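Local atomic coordinates of lipase (Rhizopus chinensis, PDB entry 6A0W), a protein that probably hydrolyses the ester bonds of lipids such as triacylglycerols, as a fungal class 3 lipase of the alpha/beta-hydrolase superfamily. Residues 239-251 against 261-275. Numbering follows the deposited sequence.
Sequences QAFGYLHPGVESW and ICTSNIETKQCSNSI
In the antiparallel hairpin of strands 248-252 and 258-262, Ser250 pairs with Ile261, and Cys262 N donates to Glu249 O at 3.0 Å. Beyond the hairpin the chain turns back along the strand on the side of Glu249, which reaches into this loop. With CG anti to the backbone N (chi1 -175°) and the rest extended, its carboxylate lies against Cys271 CB. Ser272 OG (2.6 Å) and Ser272 N (2.8 Å) reach Glu249 OE2 from opposite faces of the carboxylate plane, while OE1 accepts from two waters that also bind the Thr268 backbone. The Cys262-Cys271 disulfide ties the loop to the hairpin, which lies near one end of the central sheet of this alpha/beta-hydrolase fold; Ser272 sits close to, but not in contact with, the probable catalytic triad Ser172, His284 and Asp231. The Trp251 indole lies over the Cys271-Ser272 backbone, Ser272 CB making a CH-pi contact 3.6 Å from the centroid of its five-membered ring, and Ile275 CG2 meets the ring edge. Trp251 NE1 donates to Lys229 O. Before the strand, Glu267 OE2 takes a nearly straight bond (174°) from His245 N at 2.8 Å on its anti side, tilted 24° from the carboxylate plane, and salt-bridges Arg206.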
loop_
_atom_site.group_PDB
_atom_site.type_symbol
_atom_site.label_atom_id
_atom_site.label_comp_id
_atom_site.label_asym_id
_atom_site.label_seq_id
_atom_site.Cartn_x
_atom_site.Cartn_y
_atom_site.Cartn_z
ATOM N N GLN A 239 9.768 -14.531 0.754
ATOM C CA GLN A 239 9.200 -15.532 1.652
ATOM C C GLN A 239 10.249 -16.404 2.361
ATOM O O GLN A 239 10.112 -16.691 3.544
ATOM C CB GLN A 239 8.254 -16.441 0.874
ATOM C CG GLN A 239 6.799 -16.299 1.223
ATOM C CD GLN A 239 5.966 -17.313 0.477
ATOM O OE1 GLN A 239 5.935 -17.305 -0.748
ATOM N NE2 GLN A 239 5.420 -18.257 1.198
ATOM N N ALA A 240 11.283 -16.831 1.646
ATOM C CA ALA A 240 12.307 -17.715 2.233
ATOM C C ALA A 240 13.017 -17.100 3.436
ATOM O O ALA A 240 13.496 -17.809 4.294
ATOM C CB ALA A 240 13.316 -18.146 1.177
ATOM N N PHE A 241 12.942 -15.788 3.589
ATOM C CA PHE A 241 13.471 -15.144 4.774
ATOM C C PHE A 241 12.464 -15.103 5.932
ATOM O O PHE A 241 12.801 -14.685 7.044
ATOM C CB PHE A 241 13.908 -13.743 4.399
ATOM C CG PHE A 241 14.941 -13.168 5.304
ATOM C CD1 PHE A 241 14.561 -12.403 6.431
ATOM C CD2 PHE A 241 16.295 -13.315 5.004
ATOM C CE1 PHE A 241 15.516 -11.840 7.282
ATOM C CE2 PHE A 241 17.250 -12.761 5.853
ATOM C CZ PHE A 241 16.865 -12.030 6.988
ATOM N N GLY A 242 11.227 -15.547 5.703
ATOM C CA GLY A 242 10.199 -15.550 6.765
ATOM C C GLY A 242 9.010 -14.605 6.570
ATOM O O GLY A 242 8.068 -14.594 7.360
ATOM N N TYR A 243 9.040 -13.821 5.503
ATOM C CA TYR A 243 8.032 -12.794 5.259
ATOM C C TYR A 243 6.795 -13.472 4.663
ATOM O O TYR A 243 6.903 -14.485 3.945
ATOM C CB TYR A 243 8.595 -11.749 4.285
ATOM C CG TYR A 243 9.540 -10.711 4.919
ATOM C CD1 TYR A 243 10.898 -10.975 5.123
ATOM C CD2 TYR A 243 9.051 -9.525 5.410
ATOM C CE1 TYR A 243 11.733 -10.034 5.723
ATOM C CE2 TYR A 243 9.881 -8.574 5.990
ATOM C CZ TYR A 243 11.213 -8.834 6.155
ATOM O OH TYR A 243 11.962 -7.886 6.799
ATOM N N LEU A 244 5.633 -12.878 4.919
ATOM C CA LEU A 244 4.369 -13.404 4.381
ATOM C C LEU A 244 3.339 -12.303 4.252
ATOM O O LEU A 244 3.225 -11.492 5.154
ATOM C CB LEU A 244 3.817 -14.507 5.275
ATOM C CG LEU A 244 2.633 -15.313 4.738
ATOM C CD1 LEU A 244 3.071 -16.150 3.545
ATOM C CD2 LEU A 244 2.111 -16.212 5.865
ATOM N N HIS A 245 2.691 -12.196 3.079
ATOM C CA HIS A 245 1.586 -11.239 2.895
ATOM C C HIS A 245 0.271 -11.772 3.513
ATOM O O HIS A 245 -0.305 -12.738 3.016
ATOM C CB HIS A 245 1.285 -11.016 1.405
ATOM C CG HIS A 245 2.271 -10.168 0.662
ATOM N ND1 HIS A 245 2.442 -8.819 0.927
ATOM C CD2 HIS A 245 2.919 -10.404 -0.502
ATOM C CE1 HIS A 245 3.233 -8.292 0.010
ATOM N NE2 HIS A 245 3.517 -9.224 -0.885
ATOM N N PRO A 246 -0.343 -10.987 4.387
ATOM C CA PRO A 246 -1.766 -11.049 4.606
ATOM C C PRO A 246 -2.512 -10.188 3.608
ATOM O O PRO A 246 -1.900 -9.567 2.755
ATOM C CB PRO A 246 -1.894 -10.457 6.002
ATOM C CG PRO A 246 -0.839 -9.403 6.000
ATOM C CD PRO A 246 0.280 -9.903 5.166
ATOM N N GLY A 247 -3.818 -10.099 3.752
ATOM C CA GLY A 247 -4.616 -9.283 2.861
ATOM C C GLY A 247 -5.052 -10.048 1.614
ATOM O O GLY A 247 -4.698 -11.206 1.380
ATOM N N VAL A 248 -5.937 -9.406 0.889
ATOM C CA VAL A 248 -6.546 -9.953 -0.298
ATOM C C VAL A 248 -5.922 -9.284 -1.546
ATOM O O VAL A 248 -5.978 -8.050 -1.730
ATOM C CB VAL A 248 -8.055 -9.665 -0.246
ATOM C CG1 VAL A 248 -8.715 -10.060 -1.578
ATOM C CG2 VAL A 248 -8.687 -10.378 0.961
ATOM N N GLU A 249 -5.250 -10.098 -2.353
ATOM C CA GLU A 249 -4.591 -9.621 -3.584
ATOM C C GLU A 249 -5.590 -9.374 -4.733
ATOM O O GLU A 249 -6.377 -10.272 -5.066
ATOM C CB GLU A 249 -3.560 -10.674 -4.022
ATOM C CG GLU A 249 -2.729 -10.218 -5.217
ATOM C CD GLU A 249 -1.665 -11.191 -5.660
ATOM O OE1 GLU A 249 -1.378 -12.198 -4.957
ATOM O OE2 GLU A 249 -1.037 -10.847 -6.688
ATOM N N SER A 250 -5.601 -8.146 -5.261
ATOM C CA SER A 250 -6.274 -7.817 -6.492
ATOM C C SER A 250 -5.223 -7.567 -7.575
ATOM O O SER A 250 -4.384 -6.672 -7.431
ATOM C CB SER A 250 -7.178 -6.601 -6.303
ATOM O OG SER A 250 -6.562 -5.567 -5.552
ATOM N N TRP A 251 -5.143 -8.469 -8.555
ATOM C CA TRP A 251 -4.036 -8.507 -9.525
ATOM C C TRP A 251 -4.509 -7.987 -10.882
ATOM O O TRP A 251 -5.376 -8.601 -11.496
ATOM C CB TRP A 251 -3.528 -9.926 -9.677
ATOM C CG TRP A 251 -2.367 -10.074 -10.592
ATOM C CD1 TRP A 251 -1.398 -9.165 -10.840
ATOM C CD2 TRP A 251 -2.027 -11.238 -11.346
ATOM N NE1 TRP A 251 -0.423 -9.716 -11.636
ATOM C CE2 TRP A 251 -0.794 -10.990 -11.964
ATOM C CE3 TRP A 251 -2.633 -12.470 -11.534
ATOM C CZ2 TRP A 251 -0.194 -11.904 -12.811
ATOM C CZ3 TRP A 251 -1.994 -13.411 -12.316
ATOM C CH2 TRP A 251 -0.784 -13.123 -12.945
ATOM N N ILE A 261 -9.208 -11.173 -8.448
ATOM C CA ILE A 261 -9.138 -11.232 -6.996
ATOM C C ILE A 261 -8.891 -12.639 -6.478
ATOM O O ILE A 261 -9.689 -13.566 -6.657
ATOM C CB ILE A 261 -10.378 -10.600 -6.349
ATOM C CG1 ILE A 261 -10.575 -9.211 -6.892
ATOM C CG2 ILE A 261 -10.295 -10.598 -4.810
ATOM C CD1 ILE A 261 -11.778 -8.472 -6.318
ATOM N N CYS A 262 -7.746 -12.823 -5.840
ATOM C CA CYS A 262 -7.511 -14.024 -5.078
ATOM C C CYS A 262 -8.050 -13.771 -3.670
ATOM O O CYS A 262 -7.408 -13.085 -2.875
ATOM C CB CYS A 262 -6.030 -14.403 -5.069
ATOM S SG CYS A 262 -5.398 -15.073 -6.644
ATOM N N THR A 263 -9.226 -14.330 -3.374
ATOM C CA THR A 263 -10.025 -13.922 -2.224
ATOM C C THR A 263 -9.449 -14.396 -0.882
ATOM O O THR A 263 -9.895 -13.961 0.159
ATOM C CB THR A 263 -11.462 -14.490 -2.306
ATOM O OG1 THR A 263 -11.365 -15.904 -2.525
ATOM C CG2 THR A 263 -12.232 -13.814 -3.418
ATOM N N SER A 264 -8.535 -15.343 -0.905
ATOM C CA SER A 264 -7.881 -15.800 0.309
ATOM C C SER A 264 -7.092 -14.672 0.987
ATOM O O SER A 264 -6.561 -13.804 0.300
ATOM C CB SER A 264 -6.937 -16.954 -0.078
ATOM O OG SER A 264 -5.924 -17.214 0.907
ATOM N N ASN A 265 -6.903 -14.745 2.306
ATOM C CA ASN A 265 -6.260 -13.658 3.055
ATOM C C ASN A 265 -4.771 -13.933 3.403
ATOM O O ASN A 265 -4.171 -13.262 4.248
ATOM C CB ASN A 265 -7.076 -13.302 4.303
ATOM C CG ASN A 265 -7.174 -14.460 5.304
ATOM O OD1 ASN A 265 -6.614 -15.549 5.097
ATOM N ND2 ASN A 265 -7.871 -14.213 6.398
ATOM N N ILE A 266 -4.226 -14.976 2.789
ATOM C CA ILE A 266 -2.814 -15.303 2.822
ATOM C C ILE A 266 -2.391 -15.518 1.394
ATOM O O ILE A 266 -3.149 -16.057 0.580
ATOM C CB ILE A 266 -2.533 -16.577 3.621
ATOM C CG1 ILE A 266 -2.829 -16.333 5.098
ATOM C CG2 ILE A 266 -1.078 -17.037 3.465
ATOM C CD1 ILE A 266 -1.851 -15.427 5.803
ATOM N N GLU A 267 -1.240 -14.968 1.032
ATOM C CA GLU A 267 -0.880 -14.943 -0.373
ATOM C C GLU A 267 -0.956 -16.337 -0.999
ATOM O O GLU A 267 -0.471 -17.295 -0.424
ATOM C CB GLU A 267 0.515 -14.366 -0.586
ATOM C CG GLU A 267 1.670 -14.999 0.170
ATOM C CD GLU A 267 2.966 -14.244 -0.104
ATOM O OE1 GLU A 267 3.413 -14.322 -1.251
ATOM O OE2 GLU A 267 3.573 -13.689 0.838
ATOM N N THR A 268 -1.332 -16.379 -2.269
ATOM C CA THR A 268 -1.527 -17.654 -3.010
ATOM C C THR A 268 -0.623 -17.714 -4.233
ATOM O O THR A 268 0.027 -16.730 -4.610
ATOM C CB THR A 268 -2.972 -17.740 -3.584
ATOM O OG1 THR A 268 -3.150 -16.741 -4.607
ATOM C CG2 THR A 268 -4.021 -17.486 -2.466
ATOM N N LYS A 269 -0.664 -18.858 -4.894
ATOM C CA LYS A 269 0.122 -19.111 -6.092
ATOM C C LYS A 269 -0.604 -18.656 -7.329
ATOM O O LYS A 269 -0.004 -18.546 -8.393
ATOM C CB LYS A 269 0.441 -20.609 -6.204
ATOM C CG LYS A 269 1.404 -21.122 -5.144
ATOM C CD LYS A 269 2.592 -21.834 -5.793
ATOM C CE LYS A 269 3.753 -22.068 -4.833
ATOM N NZ LYS A 269 4.603 -20.855 -4.676
ATOM N N GLN A 270 -1.861 -18.257 -7.179
ATOM C CA GLN A 270 -2.718 -18.072 -8.334
ATOM C C GLN A 270 -2.781 -16.663 -8.885
ATOM O O GLN A 270 -3.241 -16.494 -10.000
ATOM C CB GLN A 270 -4.135 -18.596 -8.087
ATOM C CG GLN A 270 -4.198 -20.048 -7.585
ATOM C CD GLN A 270 -4.584 -20.088 -6.123
ATOM O OE1 GLN A 270 -5.530 -19.401 -5.711
ATOM N NE2 GLN A 270 -3.789 -20.781 -5.312
ATOM N N CYS A 271 -2.378 -15.650 -8.121
ATOM C CA CYS A 271 -2.393 -14.292 -8.653
ATOM C C CYS A 271 -0.969 -13.918 -9.083
ATOM O O CYS A 271 -0.276 -14.748 -9.712
ATOM C CB CYS A 271 -3.112 -13.324 -7.701
ATOM S SG CYS A 271 -4.941 -13.409 -7.745
ATOM N N SER A 272 -0.438 -12.777 -8.655
ATOM C CA SER A 272 0.851 -12.314 -9.213
ATOM C C SER A 272 2.053 -13.217 -8.921
ATOM O O SER A 272 3.052 -13.144 -9.622
ATOM C CB SER A 272 1.161 -10.850 -8.790
ATOM O OG SER A 272 1.493 -10.830 -7.411
ATOM N N ASN A 273 2.002 -14.037 -7.881
ATOM C CA ASN A 273 3.104 -14.966 -7.629
ATOM C C ASN A 273 3.280 -15.962 -8.771
ATOM O O ASN A 273 4.351 -16.552 -8.900
ATOM C CB ASN A 273 2.919 -15.733 -6.319
ATOM C CG ASN A 273 3.091 -14.837 -5.113
ATOM O OD1 ASN A 273 3.821 -13.852 -5.176
ATOM N ND2 ASN A 273 2.435 -15.176 -4.013
ATOM N N SER A 274 2.262 -16.088 -9.613
ATOM C CA SER A 274 2.325 -16.955 -10.811
ATOM C C SER A 274 3.247 -16.425 -11.904
ATOM O O SER A 274 3.592 -17.202 -12.763
ATOM C CB SER A 274 0.916 -17.196 -11.408
ATOM O OG SER A 274 0.393 -16.059 -12.052
ATOM N N ILE A 275 3.638 -15.142 -11.902
ATOM C CA ILE A 275 4.599 -14.642 -12.897
ATOM C C ILE A 275 6.082 -14.577 -12.432
ATOM O O ILE A 275 6.980 -14.257 -13.211
ATOM C CB ILE A 275 4.166 -13.305 -13.550
ATOM C CG1 ILE A 275 3.963 -12.163 -12.533
ATOM C CG2 ILE A 275 2.890 -13.494 -14.357
ATOM C CD1 ILE A 275 5.247 -11.573 -12.011
HETATM O O HOH W 1 -0.348 -14.398 -6.059
HETATM O O HOH W 2 -4.851 -12.997 -1.805
HETATM O O HOH W 3 -2.709 -14.080 -3.263
#